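PfkB family carbohydrate kinase (Listeria grayi DSM 20601, PDB 4GM6) probably phosphorylates a sugar or related carbohydrate, as a kinase of the PfkB family. Local coordinates at residues C[28-40]-C[50-63]. Numbering follows the deposited sequence.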
loop_
_atom_site.group_PDB
_atom_site.type_symbol
_atom_site.label_atom_id
_atom_site.label_comp_id
_atom_site.label_asym_id
_atom_site.label_seq_id
_atom_site.Cartn_x
_atom_site.Cartn_y
_atom_site.Cartn_z
ATOM N N VAL C 28 -30.347 -23.622 6.517
ATOM C CA VAL C 28 -30.204 -23.533 5.069
ATOM C C VAL C 28 -30.567 -22.121 4.609
ATOM O O VAL C 28 -31.486 -21.495 5.139
ATOM C CB VAL C 28 -31.051 -24.615 4.338
ATOM C CG1 VAL C 28 -32.548 -24.400 4.567
ATOM C CG2 VAL C 28 -30.735 -24.642 2.852
ATOM N N THR C 29 -29.828 -21.600 3.642
ATOM C CA THR C 29 -30.163 -20.294 3.101
ATOM C C THR C 29 -30.095 -20.263 1.567
ATOM O O THR C 29 -29.501 -21.143 0.941
ATOM C CB THR C 29 -29.249 -19.212 3.682
ATOM O OG1 THR C 29 -29.842 -17.930 3.464
ATOM C CG2 THR C 29 -27.889 -19.275 3.023
ATOM N N ILE C 30 -30.706 -19.238 0.974
ATOM C CA ILE C 30 -30.799 -19.117 -0.477
ATOM C C ILE C 30 -30.455 -17.694 -0.883
ATOM O O ILE C 30 -31.008 -16.724 -0.351
ATOM C CB ILE C 30 -32.210 -19.430 -0.982
ATOM C CG1 ILE C 30 -32.593 -20.869 -0.614
ATOM C CG2 ILE C 30 -32.293 -19.239 -2.492
ATOM C CD1 ILE C 30 -34.055 -21.183 -0.839
ATOM N N GLY C 31 -29.530 -17.549 -1.815
ATOM C CA GLY C 31 -29.159 -16.208 -2.207
ATOM C C GLY C 31 -27.913 -16.132 -3.044
ATOM O O GLY C 31 -27.162 -17.098 -3.149
ATOM N N GLU C 32 -27.708 -14.957 -3.629
ATOM C CA GLU C 32 -26.607 -14.729 -4.544
ATOM C C GLU C 32 -25.407 -14.138 -3.819
ATOM O O GLU C 32 -25.577 -13.275 -2.953
ATOM C CB GLU C 32 -27.061 -13.766 -5.638
ATOM C CG GLU C 32 -25.935 -13.345 -6.563
ATOM C CD GLU C 32 -26.418 -12.527 -7.739
ATOM O OE1 GLU C 32 -27.527 -11.952 -7.669
ATOM O OE2 GLU C 32 -25.672 -12.443 -8.736
ATOM N N LEU C 33 -24.207 -14.595 -4.185
ATOM C CA LEU C 33 -22.967 -14.004 -3.715
ATOM C C LEU C 33 -22.481 -12.943 -4.697
ATOM O O LEU C 33 -22.515 -13.146 -5.908
ATOM C CB LEU C 33 -21.871 -15.058 -3.546
ATOM C CG LEU C 33 -21.957 -15.875 -2.257
ATOM C CD1 LEU C 33 -22.930 -17.019 -2.486
ATOM C CD2 LEU C 33 -20.596 -16.406 -1.833
ATOM N N LEU C 34 -22.022 -11.817 -4.164
ATOM C CA LEU C 34 -21.539 -10.717 -4.990
ATOM C C LEU C 34 -20.085 -10.450 -4.653
ATOM O O LEU C 34 -19.649 -10.653 -3.516
ATOM C CB LEU C 34 -22.345 -9.440 -4.707
ATOM C CG LEU C 34 -23.837 -9.546 -4.986
ATOM C CD1 LEU C 34 -24.560 -8.259 -4.586
ATOM C CD2 LEU C 34 -23.999 -9.829 -6.470
ATOM N N MET C 35 -19.320 -9.972 -5.615
ATOM C CA MET C 35 -18.026 -9.441 -5.240
ATOM C C MET C 35 -18.177 -7.933 -5.049
ATOM O O MET C 35 -18.627 -7.220 -5.961
ATOM C CB MET C 35 -16.956 -9.745 -6.271
ATOM C CG MET C 35 -15.630 -9.069 -5.917
ATOM S SD MET C 35 -14.252 -9.556 -6.971
ATOM C CE MET C 35 -14.880 -9.154 -8.595
ATOM N N ARG C 36 -17.845 -7.447 -3.864
ATOM C CA ARG C 36 -17.873 -6.014 -3.649
ATOM C C ARG C 36 -16.496 -5.416 -3.948
ATOM O O ARG C 36 -15.482 -5.997 -3.573
ATOM C CB ARG C 36 -18.303 -5.645 -2.228
ATOM C CG ARG C 36 -17.974 -4.183 -1.985
ATOM C CD ARG C 36 -18.541 -3.565 -0.720
ATOM N NE ARG C 36 -18.552 -4.405 0.471
ATOM C CZ ARG C 36 -18.005 -4.080 1.648
ATOM N NH1 ARG C 36 -18.126 -4.899 2.676
ATOM N NH2 ARG C 36 -17.330 -2.963 1.804
ATOM N N LEU C 37 -16.475 -4.274 -4.637
ATOM C CA LEU C 37 -15.229 -3.552 -4.979
ATOM C C LEU C 37 -15.290 -2.144 -4.414
ATOM O O LEU C 37 -16.094 -1.336 -4.869
ATOM C CB LEU C 37 -15.043 -3.519 -6.495
ATOM C CG LEU C 37 -14.994 -4.950 -7.070
ATOM C CD1 LEU C 37 -15.849 -5.084 -8.316
ATOM C CD2 LEU C 37 -13.579 -5.363 -7.384
ATOM N N SER C 38 -14.416 -1.864 -3.445
ATOM C CA SER C 38 -14.536 -0.716 -2.546
ATOM C C SER C 38 -13.386 0.274 -2.722
ATOM O O SER C 38 -12.243 -0.153 -2.857
ATOM C CB SER C 38 -14.451 -1.224 -1.096
ATOM O OG SER C 38 -15.717 -1.613 -0.637
ATOM N N THR C 39 -13.679 1.577 -2.682
ATOM C CA THR C 39 -12.608 2.591 -2.626
ATOM C C THR C 39 -12.150 2.732 -1.180
ATOM O O THR C 39 -12.831 2.313 -0.254
ATOM C CB THR C 39 -13.078 3.980 -3.108
ATOM O OG1 THR C 39 -13.988 4.554 -2.151
ATOM C CG2 THR C 39 -13.769 3.873 -4.444
ATOM N N GLN C 40 -10.991 3.324 -0.990
ATOM C CA GLN C 40 -10.457 3.556 0.344
ATOM C C GLN C 40 -11.125 4.822 0.928
ATOM O O GLN C 40 -11.726 5.622 0.197
ATOM C CB GLN C 40 -8.908 3.676 0.253
ATOM C CG GLN C 40 -8.253 2.363 -0.270
ATOM C CD GLN C 40 -8.427 2.164 -1.795
ATOM O OE1 GLN C 40 -8.223 3.112 -2.562
ATOM N NE2 GLN C 40 -8.807 0.934 -2.242
ATOM N N ALA C 50 -7.110 1.697 -7.236
ATOM C CA ALA C 50 -7.261 0.286 -6.858
ATOM C C ALA C 50 -8.563 0.109 -6.103
ATOM O O ALA C 50 -9.010 1.026 -5.439
ATOM C CB ALA C 50 -6.107 -0.167 -5.990
ATOM N N LEU C 51 -9.176 -1.064 -6.212
ATOM C CA LEU C 51 -10.368 -1.356 -5.430
ATOM C C LEU C 51 -10.094 -2.553 -4.531
ATOM O O LEU C 51 -9.559 -3.568 -4.995
ATOM C CB LEU C 51 -11.538 -1.696 -6.369
ATOM C CG LEU C 51 -11.976 -0.570 -7.310
ATOM C CD1 LEU C 51 -12.696 -1.117 -8.536
ATOM C CD2 LEU C 51 -12.872 0.399 -6.546
ATOM N N ASP C 52 -10.483 -2.439 -3.265
ATOM C CA ASP C 52 -10.453 -3.578 -2.335
ATOM C C ASP C 52 -11.604 -4.551 -2.586
ATOM O O ASP C 52 -12.724 -4.138 -2.854
ATOM C CB ASP C 52 -10.493 -3.063 -0.891
ATOM C CG ASP C 52 -9.278 -2.225 -0.562
ATOM O OD1 ASP C 52 -8.181 -2.734 -0.808
ATOM O OD2 ASP C 52 -9.411 -1.059 -0.125
ATOM N N ILE C 53 -11.321 -5.847 -2.491
ATOM C CA ILE C 53 -12.304 -6.881 -2.778
ATOM C C ILE C 53 -12.884 -7.489 -1.505
ATOM O O ILE C 53 -12.148 -7.768 -0.565
ATOM C CB ILE C 53 -11.616 -8.064 -3.482
ATOM C CG1 ILE C 53 -11.115 -7.687 -4.864
ATOM C CG2 ILE C 53 -12.574 -9.244 -3.574
ATOM C CD1 ILE C 53 -10.552 -8.910 -5.586
ATOM N N HIS C 54 -14.198 -7.710 -1.481
ATOM C CA HIS C 54 -14.851 -8.479 -0.414
ATOM C C HIS C 54 -15.974 -9.292 -1.046
ATOM O O HIS C 54 -16.676 -8.789 -1.915
ATOM C CB HIS C 54 -15.429 -7.552 0.650
ATOM C CG HIS C 54 -14.379 -6.810 1.415
ATOM N ND1 HIS C 54 -14.033 -5.504 1.141
ATOM C CD2 HIS C 54 -13.565 -7.216 2.413
ATOM C CE1 HIS C 54 -13.063 -5.130 1.955
ATOM N NE2 HIS C 54 -12.761 -6.154 2.735
ATOM N N ILE C 55 -16.115 -10.549 -0.638
ATOM C CA ILE C 55 -17.229 -11.382 -1.085
ATOM C C ILE C 55 -18.351 -11.275 -0.069
ATOM O O ILE C 55 -18.112 -11.261 1.136
ATOM C CB ILE C 55 -16.811 -12.851 -1.202
ATOM C CG1 ILE C 55 -15.533 -12.953 -2.032
ATOM C CG2 ILE C 55 -17.957 -13.714 -1.745
ATOM C CD1 ILE C 55 -15.680 -12.542 -3.484
ATOM N N GLY C 56 -19.581 -11.187 -0.554
ATOM C CA GLY C 56 -20.714 -11.039 0.348
ATOM C C GLY C 56 -22.023 -11.311 -0.353
ATOM O O GLY C 56 -22.046 -11.711 -1.501
ATOM N N GLY C 57 -23.116 -11.063 0.356
ATOM C CA GLY C 57 -24.458 -11.367 -0.116
ATOM C C GLY C 57 -25.289 -11.504 1.142
ATOM O O GLY C 57 -24.883 -12.207 2.059
ATOM N N ALA C 58 -26.433 -10.821 1.205
ATOM C CA ALA C 58 -27.246 -10.815 2.431
ATOM C C ALA C 58 -27.359 -12.202 3.047
ATOM O O ALA C 58 -27.020 -12.406 4.220
ATOM C CB ALA C 58 -28.629 -10.227 2.173
ATOM N N GLU C 59 -27.844 -13.160 2.263
ATOM C CA GLU C 59 -28.088 -14.504 2.801
ATOM C C GLU C 59 -26.773 -15.241 3.077
ATOM O O GLU C 59 -26.608 -15.885 4.114
ATOM C CB GLU C 59 -28.989 -15.317 1.858
ATOM C CG GLU C 59 -30.381 -14.726 1.685
ATOM C CD GLU C 59 -30.496 -13.818 0.470
ATOM O OE1 GLU C 59 -29.454 -13.316 0.000
ATOM O OE2 GLU C 59 -31.631 -13.622 -0.037
ATOM N N ALA C 60 -25.840 -15.137 2.139
ATOM C CA ALA C 60 -24.489 -15.680 2.334
ATOM C C ALA C 60 -23.808 -15.138 3.593
ATOM O O ALA C 60 -23.097 -15.870 4.291
ATOM C CB ALA C 60 -23.628 -15.383 1.125
ATOM N N ASN C 61 -24.010 -13.855 3.876
ATOM C CA ASN C 61 -23.425 -13.261 5.072
ATOM C C ASN C 61 -24.089 -13.879 6.299
ATOM O O ASN C 61 -23.423 -14.225 7.283
ATOM C CB ASN C 61 -23.628 -11.747 5.099
ATOM C CG ASN C 61 -22.906 -11.035 3.978
ATOM O OD1 ASN C 61 -22.014 -11.587 3.337
ATOM N ND2 ASN C 61 -23.304 -9.791 3.728
ATOM N N VAL C 62 -25.412 -14.029 6.237
ATOM C CA VAL C 62 -26.103 -14.648 7.339
ATOM C C VAL C 62 -25.549 -16.048 7.584
ATOM O O VAL C 62 -25.337 -16.441 8.733
ATOM C CB VAL C 62 -27.633 -14.649 7.148
ATOM C CG1 VAL C 62 -28.289 -15.633 8.111
ATOM C CG2 VAL C 62 -28.161 -13.239 7.372
ATOM N N ALA C 63 -25.296 -16.791 6.509
ATOM C CA ALA C 63 -24.757 -18.145 6.633
ATOM C C ALA C 63 -23.386 -18.146 7.303
ATOM O O ALA C 63 -23.148 -18.907 8.231
ATOM C CB ALA C 63 -24.682 -18.824 5.268
HETATM O O HOH W 1 -29.560 -12.854 -2.772
HETATM O O HOH W 2 -26.722 -13.984 -0.520
HETATM O O HOH W 3 -14.642 -4.487 -1.019
HETATM O O HOH W 4 -11.712 -0.150 0.642
HETATM O O HOH W 5 -6.967 4.139 -5.067
#
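L34, R36 and S38 pair with G56, H54 and D52 as the hydrogen-bonded pairs of an antiparallel ladder, each pair joined by two backbone bonds. Just past the last pair, the Q40 side chain reaches across to the other strand; a turn about CB-CG (chi2 76°) brings NE2 to D52 OD2 at 3.0 Å and A50 O at 3.2 Å. Both acceptors lie in the Q40 amide plane, and both are met from above their own planes. Apolar side chains fill one face, where M35 SD lies 3.8 Å from I53 CG2 and L37 CB meets L51 CD1. On the other face H54 ND1 lies about 4.1 Å above the R36 guanidinium plane, offset toward its rim; R36 is salt-bridged to D329 and D287, and one water joins H54 ND1, S38 OG and D52 O. This hairpin belongs to the small lid sheet characteristic of PfkB kinases, and A50 to D52 continue it into a strand of a second subunit. Strand 28-30 lies instead in the large central sheet, packed against helix 58-63. In the loop that follows, L33 CG touches A60 CB at 3.8 Å. The E59 side chain kinks (chi2 94°), setting its carboxylate beside the G31 backbone, OE1 3.6 Å from G31 CA; OE1 takes bonds from two waters, one held by E32 N, the other by E32 O and A60 N, while S157 and T160 bind OE2.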